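Local coordinates for protein FMN-dependent nitronate monooxygenase (Shewanella oneidensis, PDB 5LSM) that probably oxidises propionate 3-nitronate with molecular oxygen, using bound FMN, as a class I nitronate monooxygenase, at residues I11-I16 and S342-L347; L28-S33 and T56-Q61; K123-V128 and K145-K150; S259-H264 and R277-R282; A266-F271 and R282-M287. One frame throughout, in Å; residues are numbered along the deposited sequence.

Contact 1: I11-I16 and S342-L347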
# COMPACT_ATOMS: atom_id res chain seq x y z
N ILE A 11 17.69 -1.95 24.52
CA ILE A 11 17.20 -3.31 24.21
C ILE A 11 18.18 -4.04 23.32
O ILE A 11 19.03 -3.43 22.65
CB ILE A 11 15.83 -3.31 23.51
CG1 ILE A 11 15.84 -2.44 22.27
CG2 ILE A 11 14.74 -2.85 24.47
CD1 ILE A 11 14.52 -2.43 21.52
N GLU A 12 18.03 -5.36 23.26
CA GLU A 12 18.96 -6.20 22.54
C GLU A 12 18.63 -6.24 21.04
O GLU A 12 19.51 -6.16 20.20
CB GLU A 12 18.97 -7.61 23.14
CG GLU A 12 20.30 -8.34 23.04
CD GLU A 12 20.21 -9.78 23.52
OE1 GLU A 12 19.67 -10.01 24.62
OE2 GLU A 12 20.67 -10.69 22.79
N PHE A 13 17.34 -6.36 20.70
CA PHE A 13 16.95 -6.60 19.32
C PHE A 13 16.07 -5.45 18.82
O PHE A 13 15.35 -4.83 19.59
CB PHE A 13 16.20 -7.92 19.21
CG PHE A 13 17.01 -9.12 19.61
CD1 PHE A 13 18.26 -9.37 19.03
CD2 PHE A 13 16.46 -10.09 20.45
CE1 PHE A 13 18.97 -10.53 19.34
CE2 PHE A 13 17.16 -11.26 20.74
CZ PHE A 13 18.43 -11.47 20.21
N PRO A 14 16.16 -5.14 17.52
CA PRO A 14 15.42 -3.98 17.06
C PRO A 14 14.01 -4.35 16.59
O PRO A 14 13.57 -3.89 15.53
CB PRO A 14 16.27 -3.46 15.89
CG PRO A 14 16.89 -4.69 15.33
CD PRO A 14 17.11 -5.62 16.50
N ILE A 15 13.32 -5.16 17.40
CA ILE A 15 11.91 -5.50 17.20
C ILE A 15 11.06 -4.84 18.28
O ILE A 15 11.35 -4.95 19.46
CB ILE A 15 11.68 -7.02 17.31
CG1 ILE A 15 12.66 -7.79 16.43
CG2 ILE A 15 10.26 -7.38 16.96
CD1 ILE A 15 12.66 -7.36 14.98
N ILE A 16 9.99 -4.17 17.86
CA ILE A 16 8.98 -3.67 18.79
C ILE A 16 7.73 -4.48 18.53
O ILE A 16 7.32 -4.65 17.38
CB ILE A 16 8.67 -2.16 18.58
CG1 ILE A 16 9.97 -1.34 18.77
CG2 ILE A 16 7.57 -1.68 19.55
CD1 ILE A 16 9.80 0.14 18.53
N SER A 342 12.72 -15.62 15.84
CA SER A 342 12.48 -15.82 14.37
C SER A 342 12.96 -14.59 13.58
O SER A 342 13.60 -14.72 12.53
CB SER A 342 10.99 -16.05 14.03
N PHE A 343 12.58 -13.41 14.06
CA PHE A 343 12.55 -12.20 13.25
C PHE A 343 13.93 -11.61 12.99
O PHE A 343 14.07 -10.73 12.15
CB PHE A 343 11.69 -11.12 13.92
CG PHE A 343 10.23 -11.48 14.05
CD1 PHE A 343 9.61 -12.33 13.15
CD2 PHE A 343 9.47 -10.91 15.04
CE1 PHE A 343 8.27 -12.64 13.26
CE2 PHE A 343 8.11 -11.17 15.13
CZ PHE A 343 7.52 -12.04 14.25
N VAL A 344 14.93 -12.02 13.78
CA VAL A 344 16.24 -11.37 13.74
C VAL A 344 17.36 -12.23 13.15
O VAL A 344 18.50 -11.79 13.07
CB VAL A 344 16.65 -10.86 15.13
CG1 VAL A 344 15.56 -9.98 15.70
CG2 VAL A 344 16.92 -12.02 16.07
N LEU A 345 17.02 -13.42 12.66
CA LEU A 345 17.99 -14.32 12.02
C LEU A 345 18.76 -13.73 10.82
O LEU A 345 19.91 -14.09 10.60
CB LEU A 345 17.28 -15.59 11.54
CG LEU A 345 17.04 -16.72 12.53
CD1 LEU A 345 17.47 -16.39 13.95
CD2 LEU A 345 15.58 -17.14 12.49
N SER A 346 18.10 -12.89 10.03
CA SER A 346 18.70 -12.37 8.79
C SER A 346 19.51 -11.07 8.99
O SER A 346 19.99 -10.50 8.02
CB SER A 346 17.62 -12.12 7.72
OG SER A 346 17.13 -13.34 7.19
N LEU A 347 19.68 -10.64 10.24
CA LEU A 347 20.43 -9.40 10.55
C LEU A 347 21.87 -9.65 10.99
O LEU A 347 22.18 -10.72 11.52
CB LEU A 347 19.71 -8.60 11.64
CG LEU A 347 18.26 -8.28 11.34
CD1 LEU A 347 17.67 -7.43 12.45
CD2 LEU A 347 18.15 -7.60 9.98
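Val-344 meets Phe-13 and Ile-15 with its two methyls: CG2 goes to the Phe-13 ring, CG1 mainly to Ile-15. Val-344 CG2 lies over a face of the Phe-13 ring, 4.3 Å from the ring centroid and 16° off the normal. This is a CH-pi contact, and the methyl is displaced toward the CD1-CE1 side. The two side chains cross at about a right angle. The opposite face of the ring has CB of Glu-12 near its rim. Val-344 CG1 packs 3.7 Å from CG1 of Ile-15.

Ile-15 has CG1 anti to its carbonyl carbon (chi1 -51°), which sends CG1 and CD1 toward Val-344, while CG2, anti to the backbone N, turns to the edge of the Phe-343 ring. Ile-15 CD1 sits 4.0 Å from CB of Phe-343. Ile-15 CG2 is 4.1 Å from Phe-343 CD2 and near the ring plane. An alanine here would lose all three of these carbons and would probably leave a gap between Val-344 and Phe-343, with the edge of that ring short of a neighbour. Pro-14 and Leu-347 reach toward each other tip to tip, CG to CD1 at 4.1 Å. Pro-14 is the centre of an inverse gamma turn.

No hydrogen bond joins the two segments, so the contact is wholly apolar. It brings the C-terminal turns after helix 336-342 against the first strand of the TIM-barrel-type sheet. Ile-15 also packs on Val-235 of the adjacent strand 234-237. Phe-343 touches Val-237 of that strand and Val-224 of helix 221-229, while Leu-347 lies on Met-228 of the same helix.

Contact 2: L28-S33 and T56-Q61; sequences LAIAVS and TAIRSQ
Ile-30 fits against Ile-58 where two helices on the outside of the TIM-barrel-type sheet pack together. Helix 26-35 follows the first strand, and helix 48-59 follows the second. The backbones come close here, with the CA atoms of Ile-30 and Ile-58 6.0 Å apart.

The buried side of the contact is apolar. CG1 of Ile-30 lies 4.1 Å from CA of Ile-58, so it rests on the helix backbone as much as on the side chain. Ile-30 CG1 to Ile-58 CG1 is 4.3 Å. Ala-29 adds its CB, 4.3 Å from CD1 of Ile-58. The small alanine leaves room for that methyl to approach helix 26-35. Ile-58 also packs on Ile-66 of strand 66-71, so this side faces the sheet.

The solvent side is made by Gln-61, an exposed residue past the end of helix 48-59. Its CG is anti to the carbonyl carbon (chi1 -79°) and the chain runs on extended, which carries the amide across Ile-30 at about a right angle. The contact is van der Waals only, since no hydrogen bond links the two segments. CB of Gln-61 is 4.0 Å from CD1 of Ile-30, and the amide carbon CD is 3.7 Å from the same methyl. The amide oxygen OE1 of Gln-61 lies near both methyls of Ile-30, 3.6 Å from CD1 and 3.7 Å from CG2.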
# COMPACT_ATOMS: atom_id res chain seq x y z
N LEU A 28 2.17 -10.75 26.92
CA LEU A 28 2.87 -10.61 25.63
C LEU A 28 3.99 -9.57 25.73
O LEU A 28 5.11 -9.80 25.27
CB LEU A 28 1.88 -10.25 24.51
CG LEU A 28 2.51 -10.09 23.13
CD1 LEU A 28 3.07 -11.41 22.65
CD2 LEU A 28 1.53 -9.52 22.12
N ALA A 29 3.69 -8.44 26.35
CA ALA A 29 4.72 -7.44 26.62
C ALA A 29 5.91 -8.04 27.41
O ALA A 29 7.05 -7.90 27.00
CB ALA A 29 4.13 -6.24 27.35
N ILE A 30 5.62 -8.78 28.48
CA ILE A 30 6.68 -9.44 29.26
C ILE A 30 7.53 -10.33 28.37
O ILE A 30 8.76 -10.29 28.42
CB ILE A 30 6.06 -10.32 30.38
CG1 ILE A 30 5.44 -9.45 31.49
CG2 ILE A 30 7.10 -11.26 30.97
CD1 ILE A 30 4.41 -10.18 32.32
N ALA A 31 6.87 -11.18 27.59
CA ALA A 31 7.58 -12.22 26.85
C ALA A 31 8.52 -11.60 25.81
O ALA A 31 9.64 -12.08 25.63
CB ALA A 31 6.59 -13.18 26.17
N VAL A 32 8.07 -10.53 25.16
CA VAL A 32 8.87 -9.88 24.12
C VAL A 32 10.04 -9.09 24.69
O VAL A 32 11.15 -9.09 24.12
CB VAL A 32 8.03 -8.97 23.18
CG1 VAL A 32 8.92 -8.30 22.16
CG2 VAL A 32 6.94 -9.78 22.48
N SER A 33 9.81 -8.40 25.81
CA SER A 33 10.89 -7.66 26.48
C SER A 33 11.92 -8.61 27.08
O SER A 33 13.13 -8.40 26.90
CB SER A 33 10.35 -6.71 27.54
OG SER A 33 9.74 -5.57 26.94
N THR A 56 1.90 -3.11 37.08
CA THR A 56 2.45 -3.80 38.23
C THR A 56 2.78 -5.27 37.85
O THR A 56 3.90 -5.75 38.10
CB THR A 56 1.49 -3.71 39.46
OG1 THR A 56 1.50 -2.36 39.96
CG2 THR A 56 1.93 -4.63 40.59
N ALA A 57 1.87 -5.92 37.14
CA ALA A 57 2.13 -7.27 36.62
C ALA A 57 3.35 -7.32 35.68
O ALA A 57 4.12 -8.28 35.74
CB ALA A 57 0.90 -7.82 35.92
N ILE A 58 3.55 -6.31 34.86
CA ILE A 58 4.74 -6.28 34.01
C ILE A 58 6.02 -6.17 34.84
O ILE A 58 6.97 -6.94 34.64
CB ILE A 58 4.68 -5.16 32.96
CG1 ILE A 58 3.66 -5.51 31.87
CG2 ILE A 58 6.05 -4.93 32.33
CD1 ILE A 58 3.12 -4.31 31.11
N ARG A 59 6.00 -5.31 35.85
CA ARG A 59 7.23 -4.98 36.58
C ARG A 59 7.69 -6.08 37.52
O ARG A 59 8.86 -6.12 37.90
CB ARG A 59 7.09 -3.65 37.33
CG ARG A 59 7.13 -2.43 36.42
CD ARG A 59 8.38 -2.35 35.54
NE ARG A 59 8.70 -0.95 35.21
CZ ARG A 59 9.33 -0.54 34.10
NH1 ARG A 59 9.76 -1.42 33.20
NH2 ARG A 59 9.56 0.75 33.92
N SER A 60 6.83 -7.03 37.84
CA SER A 60 7.23 -8.08 38.75
C SER A 60 7.63 -9.35 38.02
O SER A 60 7.74 -10.40 38.64
CB SER A 60 6.12 -8.35 39.75
OG SER A 60 4.94 -8.70 39.08
N GLN A 61 7.79 -9.27 36.70
CA GLN A 61 8.32 -10.41 35.92
C GLN A 61 9.53 -10.02 35.07
O GLN A 61 10.24 -10.89 34.56
CB GLN A 61 7.22 -11.01 35.02
CG GLN A 61 6.24 -11.93 35.75
CD GLN A 61 5.33 -12.74 34.82
OE1 GLN A 61 5.73 -13.19 33.75
NE2 GLN A 61 4.10 -12.97 35.27

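Contact 3: K123-V128 and K145-K150; sequences KFKPEV and KSWGSK
Two neighbouring strands of the parallel TIM-barrel-type sheet, 128-132 and 150-155, start side by side here. Residues 125-128 and 147-150 run almost parallel, their directions 7° apart. Val-128 and Lys-150 form a parallel bridge. Lys-150 N donates to Glu-127 O at 2.9 Å, with an N-H...O angle of 160°.

One residue earlier, a side chain does the pairing. Ser-149 OG donates to Pro-126 O at 2.6 Å, in the carbonyl plane. Its chi1 of -54° sets OG anti to the carbonyl carbon, on the side of Pro-126. The same OG lies in plane at the edge of the Trp-147 ring.

Trp-147 packs where helix 138-145 has ended in a Schellman motif at Gly-148. CG of Lys-125 lies 3.8 Å from CB of Trp-147, and CD of Pro-126 is 4.2 Å from CE3 of the indole. The indole also touches Leu-121 and Ala-122 of helix 115-124.

The lysine of the bridge folds back. Bends at chi2 and chi4 bring Lys-150 NZ to Gly-148 O at 3.1 Å. A water accepts from NZ and donates to both Gly-148 O and Glu-127 O. In the carboxylate of Glu-127, OE1 accepts from Ile-66 N of strand 66-71, and OE2 makes a salt bridge with Arg-59 of helix 48-59.

Glu-127 O thus receives both a backbone N-H and a water. The ammonium group, reaching two carbonyls directly or through that water, would probably stabilise the partial negative charge of the Gly-148 and Glu-127 carbonyls.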
# COMPACT_ATOMS: atom_id res chain seq x y z
N LYS A 123 4.45 6.75 38.55
CA LYS A 123 4.95 5.75 39.51
C LYS A 123 5.89 4.72 38.86
O LYS A 123 6.87 4.31 39.46
CB LYS A 123 3.78 5.03 40.20
N PHE A 124 5.60 4.36 37.61
CA PHE A 124 6.34 3.28 36.93
C PHE A 124 7.47 3.77 36.04
O PHE A 124 8.47 3.07 35.89
CB PHE A 124 5.38 2.39 36.14
CG PHE A 124 4.39 1.66 37.01
CD1 PHE A 124 4.77 0.53 37.72
CD2 PHE A 124 3.13 2.18 37.22
CE1 PHE A 124 3.90 -0.09 38.59
CE2 PHE A 124 2.23 1.54 38.05
CZ PHE A 124 2.62 0.41 38.74
N LYS A 125 7.31 4.94 35.43
CA LYS A 125 8.36 5.56 34.58
C LYS A 125 8.83 4.69 33.42
O LYS A 125 9.96 4.22 33.40
CB LYS A 125 9.56 5.99 35.42
CG LYS A 125 9.26 7.19 36.31
CD LYS A 125 10.54 7.91 36.70
CE LYS A 125 11.51 6.98 37.40
NZ LYS A 125 12.46 7.75 38.24
N PRO A 126 7.94 4.50 32.42
CA PRO A 126 8.17 3.64 31.26
C PRO A 126 9.34 4.08 30.42
O PRO A 126 9.48 5.25 30.13
CB PRO A 126 6.89 3.79 30.45
CG PRO A 126 5.86 4.15 31.45
CD PRO A 126 6.57 5.02 32.44
N GLU A 127 10.10 3.12 29.92
CA GLU A 127 11.24 3.42 29.08
C GLU A 127 10.77 4.09 27.80
O GLU A 127 11.35 5.08 27.34
CB GLU A 127 12.01 2.13 28.78
CG GLU A 127 12.73 1.55 30.01
CD GLU A 127 11.77 0.99 31.07
OE1 GLU A 127 10.62 0.59 30.73
OE2 GLU A 127 12.15 0.93 32.26
N VAL A 128 9.65 3.62 27.25
CA VAL A 128 9.04 4.36 26.17
C VAL A 128 7.54 4.51 26.31
O VAL A 128 6.87 3.66 26.90
CB VAL A 128 9.50 3.90 24.74
CG1 VAL A 128 10.75 3.03 24.78
CG2 VAL A 128 8.39 3.22 23.99
N LYS A 145 8.81 13.34 29.43
CA LYS A 145 10.25 13.35 29.15
C LYS A 145 11.04 13.39 30.45
O LYS A 145 12.17 12.93 30.51
CB LYS A 145 10.64 14.56 28.30
CG LYS A 145 10.03 14.58 26.90
CD LYS A 145 11.02 14.10 25.85
CE LYS A 145 10.44 14.22 24.45
NZ LYS A 145 10.78 15.52 23.82
N SER A 146 10.45 13.98 31.48
CA SER A 146 11.11 14.19 32.75
C SER A 146 11.10 12.94 33.62
O SER A 146 11.68 12.94 34.71
CB SER A 146 10.46 15.35 33.50
OG SER A 146 9.30 14.91 34.16
N TRP A 147 10.45 11.87 33.15
CA TRP A 147 10.64 10.53 33.71
C TRP A 147 11.85 9.81 33.13
O TRP A 147 12.19 8.73 33.57
CB TRP A 147 9.42 9.66 33.43
CG TRP A 147 8.14 10.26 33.84
CD1 TRP A 147 7.93 11.11 34.87
CD2 TRP A 147 6.86 10.00 33.26
NE1 TRP A 147 6.59 11.40 34.98
CE2 TRP A 147 5.91 10.73 34.00
CE3 TRP A 147 6.42 9.22 32.18
CZ2 TRP A 147 4.55 10.72 33.69
CZ3 TRP A 147 5.08 9.19 31.89
CH2 TRP A 147 4.15 9.95 32.63
N GLY A 148 12.47 10.37 32.11
CA GLY A 148 13.47 9.65 31.33
C GLY A 148 12.91 8.94 30.10
O GLY A 148 13.66 8.41 29.28
N SER A 149 11.57 8.92 29.98
CA SER A 149 10.88 8.17 28.94
C SER A 149 11.20 8.73 27.57
O SER A 149 11.27 9.94 27.40
CB SER A 149 9.38 8.23 29.15
OG SER A 149 9.04 7.81 30.45
N LYS A 150 11.48 7.86 26.62
CA LYS A 150 11.52 8.26 25.23
C LYS A 150 10.11 8.29 24.72
O LYS A 150 9.29 7.45 25.09
CB LYS A 150 12.33 7.27 24.39
CG LYS A 150 13.73 7.02 24.89
CD LYS A 150 14.56 8.29 24.88
CE LYS A 150 15.90 8.06 25.57
NZ LYS A 150 15.69 7.68 27.00
O HOH W 1 13.86 5.87 28.19

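Contact 4: S259-H264 and R277-R282; sequences SDAAQH and RGIVNR
His-264 and Val-280 join the turn before strand 265-268 to the end of strand 276-279, at one end of the small antiparallel sheet of the enzyme. Val-280 N donates to His-264 O at 3.0 Å, in the carbonyl plane. The bond fixes the valine next to the imidazole.

Ile-279 reaches the other way, into the turn. From its CB, Ile-279 branches to CG2, which lies 3.5 Å from Ala-261 O and also near CB of Ala-261. The longer branch starts with Ile-279 CG1, 3.8 Å from CA of Ala-262. It ends at Ile-279 CD1, 4.1 Å from CB of Ala-262. With CG1 anti to the carbonyl carbon (chi1 -64°), CG2 lies on Ala-261 and the longer branch on Ala-262. The Ile-279 side chain is about 9 Å from the bound FMN.

His-264 lies at the subunit interface. Its NE2 is hydrogen-bonded to Thr-192 OG1 of the second subunit, and the ring also packs on Asp-190 of that subunit. The valine therefore backs a ring that is held across the dimer. CG2 of Val-280 stands over the centre of the His-264 imidazole, 3.7 Å from its centroid and 6° off the ring normal, as a CH-pi contact.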
# COMPACT_ATOMS: atom_id res chain seq x y z
N SER A 259 -8.13 -18.67 8.27
CA SER A 259 -8.89 -18.89 7.04
C SER A 259 -8.31 -18.13 5.85
O SER A 259 -7.48 -17.23 6.01
CB SER A 259 -10.33 -18.45 7.25
OG SER A 259 -10.40 -17.04 7.33
N ASP A 260 -8.82 -18.42 4.66
CA ASP A 260 -8.39 -17.73 3.47
C ASP A 260 -9.13 -16.41 3.24
O ASP A 260 -8.70 -15.57 2.44
CB ASP A 260 -8.45 -18.66 2.23
CG ASP A 260 -9.85 -19.16 1.94
OD1 ASP A 260 -10.82 -18.39 2.11
OD2 ASP A 260 -9.98 -20.32 1.48
N ALA A 261 -10.18 -16.16 4.03
CA ALA A 261 -10.72 -14.79 4.18
C ALA A 261 -9.67 -13.79 4.73
O ALA A 261 -9.69 -12.61 4.38
CB ALA A 261 -11.94 -14.82 5.09
N ALA A 262 -8.76 -14.27 5.57
CA ALA A 262 -7.76 -13.40 6.17
C ALA A 262 -6.99 -12.58 5.13
O ALA A 262 -6.55 -11.48 5.42
CB ALA A 262 -6.80 -14.21 7.01
N GLN A 263 -6.83 -13.13 3.92
CA GLN A 263 -6.12 -12.46 2.83
C GLN A 263 -6.78 -11.19 2.32
O GLN A 263 -6.08 -10.33 1.79
CB GLN A 263 -5.89 -13.42 1.65
CG GLN A 263 -4.84 -14.50 1.92
CD GLN A 263 -4.91 -15.65 0.93
OE1 GLN A 263 -5.51 -16.69 1.21
NE2 GLN A 263 -4.32 -15.45 -0.26
N HIS A 264 -8.11 -11.09 2.43
CA HIS A 264 -8.82 -9.89 1.97
C HIS A 264 -9.17 -8.96 3.13
O HIS A 264 -10.04 -9.27 3.94
CB HIS A 264 -10.10 -10.27 1.21
CG HIS A 264 -10.83 -9.08 0.63
ND1 HIS A 264 -12.14 -9.15 0.22
CD2 HIS A 264 -10.40 -7.83 0.35
CE1 HIS A 264 -12.51 -7.96 -0.24
NE2 HIS A 264 -11.48 -7.15 -0.18
N ARG A 277 -7.91 -1.16 9.56
CA ARG A 277 -7.82 -2.30 8.64
C ARG A 277 -8.18 -3.59 9.35
O ARG A 277 -7.57 -3.96 10.37
CB ARG A 277 -6.41 -2.42 8.02
CG ARG A 277 -6.27 -3.56 7.02
CD ARG A 277 -4.87 -3.66 6.39
NE ARG A 277 -4.59 -2.52 5.52
CZ ARG A 277 -5.13 -2.32 4.31
NH1 ARG A 277 -5.92 -3.23 3.76
NH2 ARG A 277 -4.89 -1.20 3.66
N GLY A 278 -9.15 -4.31 8.78
CA GLY A 278 -9.55 -5.60 9.32
C GLY A 278 -10.01 -6.55 8.25
O GLY A 278 -10.39 -6.13 7.19
N ILE A 279 -9.95 -7.85 8.54
CA ILE A 279 -10.48 -8.86 7.63
C ILE A 279 -11.91 -8.49 7.23
O ILE A 279 -12.67 -8.00 8.05
CB ILE A 279 -10.45 -10.25 8.27
CG1 ILE A 279 -9.00 -10.68 8.53
CG2 ILE A 279 -11.10 -11.27 7.34
CD1 ILE A 279 -8.85 -11.74 9.57
N VAL A 280 -12.22 -8.64 5.94
CA VAL A 280 -13.49 -8.15 5.39
C VAL A 280 -14.60 -9.09 5.81
O VAL A 280 -14.48 -10.30 5.63
CB VAL A 280 -13.46 -8.03 3.84
CG1 VAL A 280 -14.87 -7.91 3.25
CG2 VAL A 280 -12.61 -6.84 3.40
N ASN A 281 -15.66 -8.53 6.40
CA ASN A 281 -16.81 -9.31 6.83
C ASN A 281 -18.14 -8.76 6.27
O ASN A 281 -18.14 -7.82 5.46
CB ASN A 281 -16.85 -9.45 8.37
CG ASN A 281 -16.79 -8.11 9.12
OD1 ASN A 281 -17.28 -7.10 8.67
ND2 ASN A 281 -16.25 -8.14 10.31
N ARG A 282 -19.25 -9.40 6.62
CA ARG A 282 -20.56 -9.06 6.06
C ARG A 282 -20.89 -7.60 6.33
O ARG A 282 -21.35 -6.87 5.43
CB ARG A 282 -21.65 -9.96 6.67
CG ARG A 282 -23.09 -9.66 6.21
CD ARG A 282 -24.10 -10.41 7.08
NE ARG A 282 -25.47 -9.94 6.90
CZ ARG A 282 -26.47 -10.21 7.74
NH1 ARG A 282 -26.26 -10.95 8.83
NH2 ARG A 282 -27.69 -9.71 7.53

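Contact 5: A266-F271 and R282-M287; sequences ALTNLF and RFMAEM
Phe-283 has CG anti to its backbone N (chi1 -174°), and this swings its ring off the helix toward Leu-270 and Phe-271. Met-284, one residue on, has CG beside the backbone N instead (chi1 -63°). Its chain runs to Thr-268 and bends at chi3 to bring CE to Phe-271.

The Phe-283 ring is used on a face and at an edge. CD1 of Leu-270 stands over the centre of a face, 4.3 Å from the Phe-283 ring centroid, in a CH-pi contact. CB of Leu-270 packs 3.6 Å from Phe-283 CE2. The edge of Phe-283 points toward the face of Phe-271 in an offset edge-to-face pair, centroids 5.5 Å apart and planes at 77°. CE of Met-284 meets Phe-271 at its edge, near the ring plane. Leu-270 also reaches Met-287, one turn on, with Leu-270 CD1 4.0 Å from Met-287 CB.

Here helix 282-287, which follows strand 276-279 in the chain, folds back over the end of strand 265-268 in the antiparallel sheet. Asn-281 is its N-cap, with OD1 bonded to Met-284 N.

Thr-268 shapes the chain where the strand ends. Thr-268 OG1 accepts from Leu-270 N at 3.1 Å, an ST turn, and is also hydrogen-bonded to Pro-289 O. CG of Met-284 lies 3.9 Å from Thr-268 OG1, and Met-284 SD is 4.0 Å from Thr-268 CG2. A valine in its place would probably leave Leu-270 N and Pro-289 O without this partner and let the turn carrying Leu-270 shift. Toward helix 91-97, Arg-282 NE makes a salt bridge with Glu-286 OE2, 3.0 Å away and close to the guanidinium plane.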
# COMPACT_ATOMS: atom_id res chain seq x y z
N ALA A 266 -9.61 -4.62 4.45
CA ALA A 266 -9.91 -3.27 3.96
C ALA A 266 -10.03 -2.27 5.09
O ALA A 266 -10.32 -2.62 6.23
CB ALA A 266 -11.16 -3.27 3.10
N LEU A 267 -9.81 -1.02 4.75
CA LEU A 267 -10.01 0.06 5.71
C LEU A 267 -11.51 0.26 5.92
O LEU A 267 -12.27 0.33 4.95
CB LEU A 267 -9.38 1.34 5.18
CG LEU A 267 -7.87 1.27 4.94
CD1 LEU A 267 -7.38 2.59 4.38
CD2 LEU A 267 -7.16 0.94 6.24
N THR A 268 -11.94 0.28 7.18
CA THR A 268 -13.34 0.46 7.55
C THR A 268 -13.45 1.39 8.75
O THR A 268 -12.64 1.32 9.67
CB THR A 268 -14.02 -0.88 7.90
OG1 THR A 268 -15.33 -0.65 8.39
CG2 THR A 268 -13.26 -1.63 8.98
N ASN A 269 -14.42 2.31 8.72
CA ASN A 269 -14.74 3.14 9.89
C ASN A 269 -15.95 2.64 10.67
O ASN A 269 -16.42 3.30 11.61
CB ASN A 269 -14.95 4.60 9.48
CG ASN A 269 -16.16 4.79 8.55
OD1 ASN A 269 -16.56 3.91 7.81
ND2 ASN A 269 -16.68 5.99 8.54
N LEU A 270 -16.45 1.46 10.31
CA LEU A 270 -17.78 1.03 10.75
C LEU A 270 -17.81 0.70 12.23
O LEU A 270 -18.86 0.81 12.85
CB LEU A 270 -18.27 -0.18 9.92
CG LEU A 270 -18.71 0.12 8.48
CD1 LEU A 270 -18.98 -1.15 7.72
CD2 LEU A 270 -19.96 0.99 8.46
N PHE A 271 -16.68 0.30 12.81
CA PHE A 271 -16.68 -0.23 14.17
C PHE A 271 -16.31 0.82 15.21
O PHE A 271 -16.58 0.63 16.40
CB PHE A 271 -15.71 -1.40 14.29
CG PHE A 271 -15.99 -2.51 13.35
CD1 PHE A 271 -16.91 -3.49 13.68
CD2 PHE A 271 -15.42 -2.53 12.09
CE1 PHE A 271 -17.19 -4.52 12.80
CE2 PHE A 271 -15.69 -3.56 11.20
CZ PHE A 271 -16.59 -4.55 11.56
N ARG A 282 -19.25 -9.40 6.62
CA ARG A 282 -20.56 -9.06 6.06
C ARG A 282 -20.89 -7.60 6.33
O ARG A 282 -21.35 -6.87 5.43
CB ARG A 282 -21.65 -9.96 6.67
CG ARG A 282 -23.09 -9.66 6.21
CD ARG A 282 -24.10 -10.41 7.08
NE ARG A 282 -25.47 -9.94 6.90
CZ ARG A 282 -26.47 -10.21 7.74
NH1 ARG A 282 -26.26 -10.95 8.83
NH2 ARG A 282 -27.69 -9.71 7.53
N PHE A 283 -20.67 -7.18 7.57
CA PHE A 283 -21.00 -5.83 7.99
C PHE A 283 -20.25 -4.82 7.09
O PHE A 283 -20.87 -3.92 6.51
CB PHE A 283 -20.67 -5.64 9.48
CG PHE A 283 -21.09 -4.32 10.06
CD1 PHE A 283 -22.32 -3.75 9.75
CD2 PHE A 283 -20.26 -3.65 10.94
CE1 PHE A 283 -22.70 -2.54 10.28
CE2 PHE A 283 -20.62 -2.42 11.45
CZ PHE A 283 -21.84 -1.86 11.12
N MET A 284 -18.97 -5.07 6.83
CA MET A 284 -18.19 -4.18 5.98
C MET A 284 -18.66 -4.24 4.53
O MET A 284 -18.78 -3.20 3.87
CB MET A 284 -16.71 -4.50 6.05
CG MET A 284 -16.07 -4.33 7.42
SD MET A 284 -14.47 -5.16 7.45
CE MET A 284 -14.44 -5.81 9.12
N ALA A 285 -18.94 -5.45 4.03
CA ALA A 285 -19.40 -5.60 2.65
C ALA A 285 -20.76 -4.93 2.40
O ALA A 285 -20.97 -4.35 1.33
CB ALA A 285 -19.45 -7.07 2.27
N GLU A 286 -21.66 -4.96 3.39
CA GLU A 286 -23.04 -4.49 3.18
C GLU A 286 -23.19 -3.03 3.50
O GLU A 286 -24.03 -2.37 2.91
CB GLU A 286 -24.04 -5.30 4.02
CG GLU A 286 -24.19 -6.74 3.55
CD GLU A 286 -25.10 -7.56 4.45
OE1 GLU A 286 -25.59 -7.02 5.46
OE2 GLU A 286 -25.31 -8.75 4.16
N MET A 287 -22.39 -2.52 4.43
CA MET A 287 -22.53 -1.16 4.94
C MET A 287 -21.32 -0.27 4.63
O MET A 287 -21.34 0.94 4.91
CB MET A 287 -22.79 -1.19 6.46
CG MET A 287 -24.11 -1.86 6.85
SD MET A 287 -25.57 -0.94 6.31
CE MET A 287 -25.42 0.54 7.33

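Overall arrangement
The contacts fall into two groups about the FMN. Contacts 1, 2 and 3 belong to the parallel barrel-type sheet and its helices. Contacts 2 and 3 touch through a salt bridge, Arg-59 NH2 to Glu-127 OE2 at 3.1 Å. Contact 1 stays apart, its nearest atoms about 5 Å from contact 2 and about 6 Å from contact 3. Contacts 4 and 5 share Arg-282 and the antiparallel sheet, with centres 11 Å apart. The centres of contacts 3 and 5 are 38 Å apart, on opposite sides of the chain's centre. Phe-343 of contact 1 and Ile-279 of contact 4 each have side chains about 9 Å from the bound FMN.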